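Local coordinates for multiple PDZ domain protein (Mus musculus, PDB 4XH7) that carries several PDZ domains, the fourth of which probably recognises the carboxy-terminal tails of partner proteins, at residues H32-S37 with P100-M105; E75-N80 with T104-R109; A12-K17 with I28-V33. All blocks are in the same frame, centred on the assembly; numbering follows the deposited sequence.

Interaction 1: residues H32-S37 with P100-M105; sequences HVSKFS and PIDVTM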
ATOM      1  N   HIS A  32      -5.617  -2.231  -5.770  1.00 24.98           N
ATOM      2  CA  HIS A  32      -5.023  -2.932  -6.903  1.00 27.23           C
ATOM      3  C   HIS A  32      -4.573  -1.886  -7.897  1.00 24.90           C
ATOM      4  O   HIS A  32      -5.383  -1.088  -8.418  1.00 27.62           O
ATOM      5  CB  HIS A  32      -6.026  -3.913  -7.509  1.00 26.59           C
ATOM      6  CG  HIS A  32      -6.463  -4.957  -6.541  1.00 30.69           C
ATOM      7  ND1 HIS A  32      -7.654  -4.880  -5.855  1.00 41.06           N
ATOM      8  CD2 HIS A  32      -5.845  -6.078  -6.102  1.00 41.24           C
ATOM      9  CE1 HIS A  32      -7.762  -5.919  -5.045  1.00 37.54           C
ATOM     10  NE2 HIS A  32      -6.673  -6.659  -5.169  1.00 39.43           N
ATOM     11  N   VAL A  33      -3.271  -1.855  -8.124  1.00 23.22           N
ATOM     12  CA  VAL A  33      -2.662  -0.795  -8.905  1.00 22.51           C
ATOM     13  C   VAL A  33      -2.018  -1.424 -10.130  1.00 24.50           C
ATOM     14  O   VAL A  33      -1.476  -2.522 -10.040  1.00 28.22           O
ATOM     15  CB  VAL A  33      -1.599  -0.048  -8.050  1.00 23.64           C
ATOM     16  CG1 VAL A  33      -0.827   0.992  -8.865  1.00 22.90           C
ATOM     17  CG2 VAL A  33      -2.277   0.650  -6.880  1.00 23.81           C
ATOM     18  N   SER A  34      -2.095  -0.741 -11.267  1.00 24.35           N
ATOM     19  CA  SER A  34      -1.349  -1.159 -12.454  1.00 26.98           C
ATOM     20  C   SER A  34      -0.439  -0.045 -12.916  1.00 25.93           C
ATOM     21  O   SER A  34      -0.904   1.060 -13.222  1.00 26.69           O
ATOM     22  CB  SER A  34      -2.309  -1.547 -13.580  1.00 34.42           C
ATOM     23  OG  SER A  34      -2.987  -2.736 -13.216  1.00 40.01           O
ATOM     24  N   LYS A  35       0.857  -0.319 -12.904  1.00 29.20           N
ATOM     25  CA  LYS A  35       1.816   0.665 -13.372  1.00 30.09           C
ATOM     26  C   LYS A  35       1.661   0.829 -14.880  1.00 33.41           C
ATOM     27  O   LYS A  35       1.163  -0.066 -15.554  1.00 33.19           O
ATOM     28  CB  LYS A  35       3.230   0.252 -13.000  1.00 30.51           C
ATOM     29  CG  LYS A  35       3.535   0.495 -11.536  1.00 32.51           C
ATOM     30  CD  LYS A  35       4.602  -0.434 -10.998  1.00 43.22           C
ATOM     31  CE  LYS A  35       5.857  -0.361 -11.803  1.00 45.86           C
ATOM     32  NZ  LYS A  35       6.946  -1.102 -11.152  1.00 44.99           N
ATOM     33  N   PHE A  36       2.062   1.986 -15.395  1.00 28.50           N
ATOM     34  CA  PHE A  36       1.838   2.315 -16.803  1.00 32.11           C
ATOM     35  C   PHE A  36       2.898   1.645 -17.701  1.00 37.15           C
ATOM     36  O   PHE A  36       2.695   1.490 -18.912  1.00 40.46           O
ATOM     37  CB  PHE A  36       1.861   3.830 -16.996  1.00 32.45           C
ATOM     38  CG  PHE A  36       0.761   4.573 -16.256  1.00 30.23           C
ATOM     39  CD1 PHE A  36      -0.382   3.919 -15.804  1.00 31.29           C
ATOM     40  CD2 PHE A  36       0.884   5.930 -16.015  1.00 33.37           C
ATOM     41  CE1 PHE A  36      -1.385   4.620 -15.126  1.00 28.65           C
ATOM     42  CE2 PHE A  36      -0.093   6.638 -15.357  1.00 27.86           C
ATOM     43  CZ  PHE A  36      -1.246   5.981 -14.906  1.00 27.80           C
ATOM     44  N   SER A  37       4.026   1.275 -17.101  1.00 36.63           N
ATOM     45  CA  SER A  37       5.118   0.585 -17.790  1.00 39.92           C
ATOM     46  C   SER A  37       6.045  -0.092 -16.778  1.00 56.45           C
ATOM     47  O   SER A  37       6.051   0.267 -15.597  1.00 45.14           O
ATOM     48  CB  SER A  37       5.906   1.571 -18.647  1.00 46.57           C
ATOM     49  OG  SER A  37       6.874   2.226 -17.845  1.00 47.55           O
ATOM     50  N   PRO A 100       6.601  -5.554 -10.084  1.00 26.31           N
ATOM     51  CA  PRO A 100       6.099  -5.737 -11.452  1.00 31.44           C
ATOM     52  C   PRO A 100       4.966  -4.769 -11.785  1.00 32.70           C
ATOM     53  O   PRO A 100       4.590  -3.942 -10.953  1.00 31.22           O
ATOM     54  CB  PRO A 100       5.587  -7.167 -11.424  1.00 26.22           C
ATOM     55  CG  PRO A 100       5.009  -7.281 -10.033  1.00 30.48           C
ATOM     56  CD  PRO A 100       6.076  -6.591  -9.172  1.00 28.91           C
ATOM     57  N   ILE A 101       4.416  -4.858 -12.995  1.00 33.57           N
ATOM     58  CA  ILE A 101       3.342  -3.973 -13.421  1.00 30.70           C
ATOM     59  C   ILE A 101       2.103  -3.987 -12.520  1.00 31.46           C
ATOM     60  O   ILE A 101       1.549  -2.931 -12.190  1.00 33.14           O
ATOM     61  CB  ILE A 101       2.906  -4.344 -14.853  1.00 35.14           C
ATOM     62  CG1 ILE A 101       3.996  -3.932 -15.816  1.00 41.85           C
ATOM     63  CG2 ILE A 101       1.592  -3.678 -15.210  1.00 39.88           C
ATOM     64  CD1 ILE A 101       4.129  -2.478 -15.880  1.00 45.38           C
ATOM     65  N   ASP A 102       1.671  -5.185 -12.136  1.00 28.83           N
ATOM     66  CA  ASP A 102       0.467  -5.341 -11.330  1.00 30.34           C
ATOM     67  C   ASP A 102       0.824  -5.441  -9.858  1.00 28.15           C
ATOM     68  O   ASP A 102       1.578  -6.325  -9.469  1.00 25.83           O
ATOM     69  CB  ASP A 102      -0.314  -6.575 -11.779  1.00 34.79           C
ATOM     70  CG  ASP A 102      -0.921  -6.405 -13.170  1.00 50.05           C
ATOM     71  OD1 ASP A 102      -1.404  -5.289 -13.490  1.00 45.77           O
ATOM     72  OD2 ASP A 102      -0.903  -7.386 -13.944  1.00 69.98           O
ATOM     73  N   VAL A 103       0.245  -4.562  -9.043  1.00 23.81           N
ATOM     74  CA  VAL A 103       0.632  -4.468  -7.643  1.00 24.46           C
ATOM     75  C   VAL A 103      -0.593  -4.497  -6.746  1.00 24.74           C
ATOM     76  O   VAL A 103      -1.562  -3.784  -6.994  1.00 27.57           O
ATOM     77  CB  VAL A 103       1.409  -3.165  -7.362  1.00 27.11           C
ATOM     78  CG1 VAL A 103       1.830  -3.110  -5.891  1.00 31.24           C
ATOM     79  CG2 VAL A 103       2.631  -3.093  -8.282  1.00 26.41           C
ATOM     80  N   THR A 104      -0.559  -5.321  -5.720  1.00 23.02           N
ATOM     81  CA  THR A 104      -1.584  -5.266  -4.694  1.00 22.63           C
ATOM     82  C   THR A 104      -0.978  -4.604  -3.473  1.00 24.21           C
ATOM     83  O   THR A 104      -0.048  -5.149  -2.899  1.00 24.45           O
ATOM     84  CB  THR A 104      -2.074  -6.682  -4.337  1.00 27.75           C
ATOM     85  OG1 THR A 104      -2.680  -7.244  -5.515  1.00 29.92           O
ATOM     86  CG2 THR A 104      -3.118  -6.630  -3.190  1.00 25.69           C
ATOM     87  N   MET A 105      -1.507  -3.445  -3.083  1.00 21.71           N
ATOM     88  CA  MET A 105      -0.923  -2.659  -2.001  1.00 20.75           C
ATOM     89  C   MET A 105      -1.833  -2.774  -0.834  1.00 19.68           C
ATOM     90  O   MET A 105      -3.047  -2.625  -1.002  1.00 24.47           O
ATOM     91  CB  MET A 105      -0.794  -1.184  -2.399  1.00 20.30           C
ATOM     92  CG  MET A 105       0.093  -0.973  -3.598  1.00 27.16           C
ATOM     93  SD  MET A 105       0.297   0.797  -3.950  1.00 29.51           S
ATOM     94  CE  MET A 105       1.036   1.342  -2.398  1.00 24.13           C
TER

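Interaction 2: residues E75-N80 with T104-R109; sequences ELLEVN and TMVCCR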
ATOM      1  N   GLU A  75      -0.471   4.816   5.588  1.00 16.58           N
ATOM      2  CA  GLU A  75       0.756   4.107   5.919  1.00 16.74           C
ATOM      3  C   GLU A  75       0.893   2.867   5.059  1.00 18.25           C
ATOM      4  O   GLU A  75      -0.045   2.088   4.936  1.00 20.21           O
ATOM      5  CB  GLU A  75       0.771   3.724   7.398  1.00 17.54           C
ATOM      6  CG  GLU A  75       2.065   2.980   7.736  1.00 18.33           C
ATOM      7  CD  GLU A  75       2.301   2.759   9.217  1.00 24.43           C
ATOM      8  OE1 GLU A  75       3.396   2.220   9.532  1.00 23.03           O
ATOM      9  OE2 GLU A  75       1.417   3.061  10.075  1.00 25.59           O
ATOM     10  N   LEU A  76       2.089   2.633   4.509  1.00 17.52           N
ATOM     11  CA  LEU A  76       2.339   1.446   3.686  1.00 20.34           C
ATOM     12  C   LEU A  76       2.562   0.212   4.556  1.00 19.51           C
ATOM     13  O   LEU A  76       3.391   0.256   5.449  1.00 20.72           O
ATOM     14  CB  LEU A  76       3.577   1.650   2.828  1.00 16.56           C
ATOM     15  CG  LEU A  76       3.478   2.820   1.860  1.00 25.68           C
ATOM     16  CD1 LEU A  76       4.819   2.881   1.114  1.00 29.71           C
ATOM     17  CD2 LEU A  76       2.379   2.621   0.872  1.00 32.25           C
ATOM     18  N   LEU A  77       1.841  -0.879   4.282  1.00 17.32           N
ATOM     19  CA  LEU A  77       2.009  -2.114   5.069  1.00 16.68           C
ATOM     20  C   LEU A  77       2.618  -3.302   4.318  1.00 17.09           C
ATOM     21  O   LEU A  77       3.489  -3.992   4.858  1.00 19.15           O
ATOM     22  CB  LEU A  77       0.672  -2.567   5.672  1.00 18.50           C
ATOM     23  CG  LEU A  77       0.025  -1.528   6.587  1.00 18.10           C
ATOM     24  CD1 LEU A  77      -1.356  -2.033   6.998  1.00 18.99           C
ATOM     25  CD2 LEU A  77       0.911  -1.210   7.802  1.00 18.87           C
ATOM     26  N   GLU A  78       2.175  -3.536   3.087  1.00 19.23           N
ATOM     27  CA  GLU A  78       2.530  -4.735   2.342  1.00 20.84           C
ATOM     28  C   GLU A  78       2.358  -4.462   0.844  1.00 21.80           C
ATOM     29  O   GLU A  78       1.440  -3.724   0.433  1.00 22.04           O
ATOM     30  CB  GLU A  78       1.647  -5.907   2.773  1.00 23.63           C
ATOM     31  CG  GLU A  78       1.968  -7.210   2.076  1.00 29.95           C
ATOM     32  CD  GLU A  78       0.971  -8.317   2.433  1.00 30.45           C
ATOM     33  OE1 GLU A  78       0.286  -8.803   1.508  1.00 38.62           O
ATOM     34  OE2 GLU A  78       0.922  -8.711   3.617  1.00 33.62           O
ATOM     35  N   VAL A  79       3.236  -5.019   0.004  1.00 18.78           N
ATOM     36  CA  VAL A  79       2.984  -4.896  -1.457  1.00 18.88           C
ATOM     37  C   VAL A  79       3.257  -6.265  -2.057  1.00 24.33           C
ATOM     38  O   VAL A  79       4.322  -6.835  -1.781  1.00 22.46           O
ATOM     39  CB  VAL A  79       3.880  -3.846  -2.173  1.00 21.52           C
ATOM     40  CG1 VAL A  79       3.405  -2.430  -1.895  1.00 27.92           C
ATOM     41  CG2 VAL A  79       5.352  -3.976  -1.780  1.00 20.28           C
ATOM     42  N   ASN A  80       2.323  -6.792  -2.848  1.00 23.35           N
ATOM     43  CA  ASN A  80       2.486  -8.131  -3.442  1.00 24.39           C
ATOM     44  C   ASN A  80       3.023  -9.185  -2.455  1.00 27.05           C
ATOM     45  O   ASN A  80       3.945  -9.965  -2.778  1.00 26.70           O
ATOM     46  CB  ASN A  80       3.396  -8.044  -4.661  1.00 25.90           C
ATOM     47  CG  ASN A  80       2.686  -7.429  -5.833  1.00 28.85           C
ATOM     48  OD1 ASN A  80       1.523  -7.025  -5.706  1.00 29.28           O
ATOM     49  ND2 ASN A  80       3.350  -7.368  -6.983  1.00 24.43           N
ATOM     50  N   THR A 104      -0.559  -5.321  -5.720  1.00 23.02           N
ATOM     51  CA  THR A 104      -1.584  -5.266  -4.694  1.00 22.63           C
ATOM     52  C   THR A 104      -0.978  -4.604  -3.473  1.00 24.21           C
ATOM     53  O   THR A 104      -0.048  -5.149  -2.899  1.00 24.45           O
ATOM     54  CB  THR A 104      -2.074  -6.682  -4.337  1.00 27.75           C
ATOM     55  OG1 THR A 104      -2.680  -7.244  -5.515  1.00 29.92           O
ATOM     56  CG2 THR A 104      -3.118  -6.630  -3.190  1.00 25.69           C
ATOM     57  N   MET A 105      -1.507  -3.445  -3.083  1.00 21.71           N
ATOM     58  CA  MET A 105      -0.923  -2.659  -2.001  1.00 20.75           C
ATOM     59  C   MET A 105      -1.833  -2.774  -0.834  1.00 19.68           C
ATOM     60  O   MET A 105      -3.047  -2.625  -1.002  1.00 24.47           O
ATOM     61  CB  MET A 105      -0.794  -1.184  -2.399  1.00 20.30           C
ATOM     62  CG  MET A 105       0.093  -0.973  -3.598  1.00 27.16           C
ATOM     63  SD  MET A 105       0.297   0.797  -3.950  1.00 29.51           S
ATOM     64  CE  MET A 105       1.036   1.342  -2.398  1.00 24.13           C
ATOM     65  N   VAL A 106      -1.287  -2.999   0.363  1.00 16.74           N
ATOM     66  CA  VAL A 106      -2.093  -2.907   1.568  1.00 17.86           C
ATOM     67  C   VAL A 106      -1.579  -1.730   2.363  1.00 21.79           C
ATOM     68  O   VAL A 106      -0.371  -1.650   2.627  1.00 21.50           O
ATOM     69  CB  VAL A 106      -1.997  -4.175   2.463  1.00 22.19           C
ATOM     70  CG1 VAL A 106      -2.907  -4.039   3.743  1.00 21.56           C
ATOM     71  CG2 VAL A 106      -2.316  -5.443   1.652  1.00 22.76           C
ATOM     72  N   CYS A 107      -2.487  -0.835   2.745  1.00 19.05           N
ATOM     73  CA  CYS A 107      -2.135   0.343   3.558  1.00 19.45           C
ATOM     74  C   CYS A 107      -3.084   0.498   4.712  1.00 17.88           C
ATOM     75  O   CYS A 107      -4.082  -0.227   4.811  1.00 18.53           O
ATOM     76  CB  CYS A 107      -2.204   1.638   2.738  1.00 17.08           C
ATOM     77  SG  CYS A 107      -1.056   1.682   1.320  1.00 23.75           S
ATOM     78  N   CYS A 108      -2.808   1.451   5.602  1.00 17.80           N
ATOM     79  CA  CYS A 108      -3.811   1.757   6.641  1.00 16.50           C
ATOM     80  C   CYS A 108      -3.832   3.217   6.997  1.00 19.13           C
ATOM     81  O   CYS A 108      -2.946   4.000   6.596  1.00 19.40           O
ATOM     82  CB  CYS A 108      -3.566   0.927   7.911  1.00 18.34           C
ATOM     83  SG  CYS A 108      -1.981   1.271   8.706  1.00 20.88           S
ATOM     84  N   ARG A 109      -4.904   3.627   7.664  1.00 17.16           N
ATOM     85  CA  ARG A 109      -4.974   5.009   8.178  1.00 20.96           C
ATOM     86  C   ARG A 109      -5.581   4.931   9.586  1.00 21.49           C
ATOM     87  O   ARG A 109      -6.336   4.023   9.868  1.00 19.76           O
ATOM     88  CB  ARG A 109      -5.781   5.941   7.241  1.00 20.60           C
ATOM     89  CG  ARG A 109      -7.230   5.487   6.955  1.00 24.69           C
ATOM     90  CD  ARG A 109      -7.872   6.410   5.862  1.00 21.94           C
ATOM     91  NE  ARG A 109      -7.310   6.132   4.554  1.00 22.79           N
ATOM     92  CZ  ARG A 109      -7.947   5.563   3.539  1.00 25.18           C
ATOM     93  NH1 ARG A 109      -7.291   5.356   2.405  1.00 21.88           N
ATOM     94  NH2 ARG A 109      -9.231   5.230   3.643  1.00 26.62           N
TER
HETATM   95  O   HOH W   1      -0.096  -7.694  -0.967  1.00 32.14           O
HETATM   96  O   HOH W   2      -0.435  -8.277  -7.586  1.00 50.34           O

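Interaction 3: residues A12-K17 with I28-V33; sequences AALLTK and IVVAHV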
ATOM      1  N   ALA A  12     -10.463 -10.233   1.125  1.00 27.17           N
ATOM      2  CA  ALA A  12     -10.924 -10.283   2.503  1.00 28.14           C
ATOM      3  C   ALA A  12      -9.908 -10.873   3.464  1.00 30.88           C
ATOM      4  O   ALA A  12      -9.811 -10.430   4.596  1.00 30.16           O
ATOM      5  CB  ALA A  12     -12.213 -11.072   2.607  1.00 34.51           C
ATOM      6  N   ALA A  13      -9.176 -11.892   3.028  1.00 27.52           N
ATOM      7  CA  ALA A  13      -8.169 -12.514   3.867  1.00 35.34           C
ATOM      8  C   ALA A  13      -7.022 -11.537   4.137  1.00 29.08           C
ATOM      9  O   ALA A  13      -6.527 -11.472   5.259  1.00 30.70           O
ATOM     10  CB  ALA A  13      -7.658 -13.782   3.214  1.00 39.62           C
ATOM     11  N   LEU A  14      -6.634 -10.769   3.122  1.00 29.64           N
ATOM     12  CA  LEU A  14      -5.611  -9.731   3.278  1.00 24.84           C
ATOM     13  C   LEU A  14      -6.031  -8.679   4.296  1.00 25.47           C
ATOM     14  O   LEU A  14      -5.254  -8.331   5.196  1.00 27.19           O
ATOM     15  CB  LEU A  14      -5.310  -9.057   1.944  1.00 27.80           C
ATOM     16  CG  LEU A  14      -4.032  -9.402   1.222  1.00 36.85           C
ATOM     17  CD1 LEU A  14      -3.849  -8.356   0.141  1.00 39.63           C
ATOM     18  CD2 LEU A  14      -2.848  -9.460   2.186  1.00 34.59           C
ATOM     19  N   LEU A  15      -7.245  -8.144   4.140  1.00 27.37           N
ATOM     20  CA  LEU A  15      -7.814  -7.238   5.125  1.00 25.66           C
ATOM     21  C   LEU A  15      -7.767  -7.845   6.526  1.00 25.67           C
ATOM     22  O   LEU A  15      -7.383  -7.200   7.509  1.00 25.66           O
ATOM     23  CB  LEU A  15      -9.264  -6.916   4.766  1.00 25.11           C
ATOM     24  CG  LEU A  15      -9.360  -6.111   3.491  1.00 25.29           C
ATOM     25  CD1 LEU A  15     -10.807  -6.081   2.988  1.00 29.05           C
ATOM     26  CD2 LEU A  15      -8.836  -4.693   3.767  1.00 26.85           C
ATOM     27  N   THR A  16      -8.199  -9.096   6.624  1.00 23.73           N
ATOM     28  CA  THR A  16      -8.317  -9.729   7.907  1.00 24.49           C
ATOM     29  C   THR A  16      -6.954  -9.907   8.559  1.00 25.13           C
ATOM     30  O   THR A  16      -6.811  -9.671   9.750  1.00 26.68           O
ATOM     31  CB  THR A  16      -9.037 -11.095   7.769  1.00 31.46           C
ATOM     32  OG1 THR A  16     -10.422 -10.858   7.499  1.00 36.19           O
ATOM     33  CG2 THR A  16      -8.945 -11.862   9.025  1.00 32.95           C
ATOM     34  N   LYS A  17      -5.964 -10.303   7.763  1.00 26.37           N
ATOM     35  CA  LYS A  17      -4.600 -10.456   8.239  1.00 26.08           C
ATOM     36  C   LYS A  17      -4.095  -9.178   8.887  1.00 23.20           C
ATOM     37  O   LYS A  17      -3.531  -9.185   9.985  1.00 23.47           O
ATOM     38  CB  LYS A  17      -3.682 -10.845   7.070  1.00 25.38           C
ATOM     39  CG  LYS A  17      -2.184 -10.914   7.437  1.00 31.35           C
ATOM     40  CD  LYS A  17      -1.348 -11.089   6.155  1.00 34.45           C
ATOM     41  CE  LYS A  17       0.135 -10.901   6.417  1.00 38.87           C
ATOM     42  NZ  LYS A  17       0.906 -11.092   5.160  1.00 41.35           N
ATOM     43  N   ILE A  28      -7.923  -0.644   7.436  1.00 21.79           N
ATOM     44  CA  ILE A  28      -7.052  -1.263   6.425  1.00 20.76           C
ATOM     45  C   ILE A  28      -7.655  -1.076   5.046  1.00 21.85           C
ATOM     46  O   ILE A  28      -8.879  -1.155   4.901  1.00 21.96           O
ATOM     47  CB  ILE A  28      -6.868  -2.790   6.677  1.00 18.26           C
ATOM     48  CG1 ILE A  28      -6.535  -3.070   8.151  1.00 18.62           C
ATOM     49  CG2 ILE A  28      -5.810  -3.388   5.709  1.00 18.55           C
ATOM     50  CD1 ILE A  28      -5.216  -2.364   8.645  1.00 18.99           C
ATOM     51  N   VAL A  29      -6.808  -0.805   4.043  1.00 18.82           N
ATOM     52  CA  VAL A  29      -7.249  -0.584   2.688  1.00 22.04           C
ATOM     53  C   VAL A  29      -6.419  -1.440   1.759  1.00 25.13           C
ATOM     54  O   VAL A  29      -5.199  -1.502   1.900  1.00 22.78           O
ATOM     55  CB  VAL A  29      -7.089   0.895   2.288  1.00 22.54           C
ATOM     56  CG1 VAL A  29      -7.565   1.090   0.860  1.00 27.84           C
ATOM     57  CG2 VAL A  29      -7.846   1.781   3.283  1.00 29.96           C
ATOM     58  N   VAL A  30      -7.072  -2.117   0.819  1.00 19.91           N
ATOM     59  CA  VAL A  30      -6.346  -2.832  -0.235  1.00 21.60           C
ATOM     60  C   VAL A  30      -6.534  -2.118  -1.564  1.00 24.90           C
ATOM     61  O   VAL A  30      -7.667  -1.810  -1.952  1.00 25.32           O
ATOM     62  CB  VAL A  30      -6.812  -4.307  -0.334  1.00 24.25           C
ATOM     63  CG1 VAL A  30      -6.143  -5.031  -1.511  1.00 26.51           C
ATOM     64  CG2 VAL A  30      -6.435  -5.024   0.943  1.00 23.13           C
ATOM     65  N   ALA A  31      -5.435  -1.835  -2.268  1.00 21.76           N
ATOM     66  CA  ALA A  31      -5.547  -1.186  -3.581  1.00 21.78           C
ATOM     67  C   ALA A  31      -4.919  -2.059  -4.648  1.00 24.67           C
ATOM     68  O   ALA A  31      -3.823  -2.561  -4.465  1.00 26.49           O
ATOM     69  CB  ALA A  31      -4.881   0.179  -3.570  1.00 24.22           C
ATOM     70  N   HIS A  32      -5.617  -2.231  -5.770  1.00 24.98           N
ATOM     71  CA  HIS A  32      -5.023  -2.932  -6.903  1.00 27.23           C
ATOM     72  C   HIS A  32      -4.573  -1.886  -7.897  1.00 24.90           C
ATOM     73  O   HIS A  32      -5.383  -1.088  -8.418  1.00 27.62           O
ATOM     74  CB  HIS A  32      -6.026  -3.913  -7.509  1.00 26.59           C
ATOM     75  CG  HIS A  32      -6.463  -4.957  -6.541  1.00 30.69           C
ATOM     76  ND1 HIS A  32      -7.654  -4.880  -5.855  1.00 41.06           N
ATOM     77  CD2 HIS A  32      -5.845  -6.078  -6.102  1.00 41.24           C
ATOM     78  CE1 HIS A  32      -7.762  -5.919  -5.045  1.00 37.54           C
ATOM     79  NE2 HIS A  32      -6.673  -6.659  -5.169  1.00 39.43           N
ATOM     80  N   VAL A  33      -3.271  -1.855  -8.124  1.00 23.22           N
ATOM     81  CA  VAL A  33      -2.662  -0.795  -8.905  1.00 22.51           C
ATOM     82  C   VAL A  33      -2.018  -1.424 -10.130  1.00 24.50           C
ATOM     83  O   VAL A  33      -1.476  -2.522 -10.040  1.00 28.22           O
ATOM     84  CB  VAL A  33      -1.599  -0.048  -8.050  1.00 23.64           C
ATOM     85  CG1 VAL A  33      -0.827   0.992  -8.865  1.00 22.90           C
ATOM     86  CG2 VAL A  33      -2.277   0.650  -6.880  1.00 23.81           C
TER

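Interaction 1: residues H32-S37 with P100-M105
His-32, Val-33 and Ser-34, closing the first strand of the PDZ fold, pair antiparallel with Asp-102, Val-103 and Thr-104 at the start of its last strand, and one more backbone bond, from Lys-35, follows as the chain turns into the loop that in PDZ domains receives a ligand carboxylate. Val-33 and Val-103 are the hydrogen-bonded pair: Val-33 N donates to Val-103 O at 2.8 Å, with an almost straight N-H...O angle of 175°, and Val-103 N returns a bond to Val-33 O. Past the end of the strand, Lys-35 N donates to Ile-101 O at 2.8 Å. The non-hydrogen-bonded pairs put their side chains on one face of the sheet. There Ser-34 OG donates to Asp-102 OD1 at 3.0 Å, arriving nearly in line with the carboxylate C-O bond; both side chains keep their gamma atom beside their own backbone N (chi1 -68° in each), which brings hydroxyl and carboxylate together. His-32 lies alongside Thr-104 and turns an edge to it, CD2 sitting 3.4 Å from Thr-104 OG1 near the ring plane. On the other face the side chains of Val-33 and Met-105 cross at a slant, CG2 lying 3.9 Å from SD. Lys-35 CD lies 3.5 Å from Pro-100 O, and a bend at chi3 (55°) then turns CE and NZ so that NZ hydrogen-bonds to Leu-99 O. With an alanine here, Leu-99 O would probably lose its ammonium partner and a gap would open beside the Pro-100 carbonyl. Helix 63-67 packs on the apolar face, Pro-63 and Ser-67 against Val-33 and Val-64 against Met-105. Helix 5-22 lies on the opposite face, with Glu-11 touching His-32 and Leu-14 touching Thr-104, while strand 75-79 follows on the far edge of strand 102-110.

Interaction 2: residues E75-N80 with T104-R109
Leu-77 leans across strand 104-109 from its first carbon onward. Its CB sits 3.3 Å from Val-106 O, CG continues toward Cys-108 SG, and CD1 slips between Val-106 CG1 at 4.1 Å and Cys-108 SG at 3.8 Å, while CD2 stays on the same sulfur. CG lies beside the backbone N (chi1 -59°), and CD1 continues the extended chain over Cys-108 while CD2 branches from it. Leu-77 is the first residue of a classic beta bulge in this antiparallel pairing of two PDZ core strands: its helical psi of -43° lets Leu-77 N and Glu-78 N both donate to Val-106 O, at 2.9 and 3.2 Å. Val-106 N completes the bulge by donating to Glu-78 O. Ahead of the bulge, on the other face, Leu-76 CD2 packs on Cys-107 SG at 3.6 Å. The carboxylate of Glu-78 is buried yet well supplied, OE1 accepting a hydrogen bond from a water that also donates to Thr-104 O, and OE2 meeting Lys-17 and Trp-18 of helix 5-22. At the far end Asn-80 N donates to Thr-104 O, and Asn-80 OD1 accepts from Thr-104 N at 2.7 Å, the donor tilted 18° from the amide plane; a second water donates to OD1 at 3.0 Å.

Interaction 3: residues A12-K17 with I28-V33
Leu-15 meets strand 28-33 mainly through one methyl. Its CD2 rests 3.7 Å from Val-30 CG2 and 3.8 Å from Ile-28 CG2, and the same carbon lies against Ile-28 O, filling the step between two side chains that project from one face of the strand. CG of Leu-15 is turned beside the backbone N (chi1 -67°), which carries the branched end over the strand although CB itself starts off to the flank. Leu-14 adds a looser touch, CD1 to Val-30 CG2 at 4.3 Å. Behind these leucines, Ala-12 O is gripped twice: Thr-16 N and Thr-16 OG1 reach it from opposite faces of its carbonyl plane, the hydroxyl at 3.0 Å. The helix axis passes 8.4 Å from the strand axis with their directions 145° apart. Helix 5-22 is an addition ahead of the first strand of the canonical PDZ fold. Farther out, Trp-18, Gln-19 and Met-22 touch Ile-28, and Leu-14 also reaches Val-106. Being almost wholly apolar, the joint between leucine and valine or isoleucine imposes little directional constraint, and the tilt of the helix is therefore likely to depend on shape and on polar ties to strand 75-79.

Strand 102-110 is common to interactions 1 and 2, pairing with strand 26-34 on one edge and strand 75-79 on the other; their centres lie about 13 Å apart. Asn-80 joins them, its ND2 reaching Asp-102 O at 3.2 Å. Interaction 3 lays helix 5-22 over this sheet, its centre about 8 Å from that of interaction 2 and about 15 Å from that of interaction 1. Between interactions 2 and 3, Glu-78 OE2 and Lys-17 NZ form a salt bridge at 2.8 Å. All three build the domain's framework; the peptide groove of PDZ domains, expected between strand 44-49 and helix 89-97, would be made by other segments, though interaction 1 ends where the loop expected to bind the ligand carboxylate, as in other PDZ domains, begins.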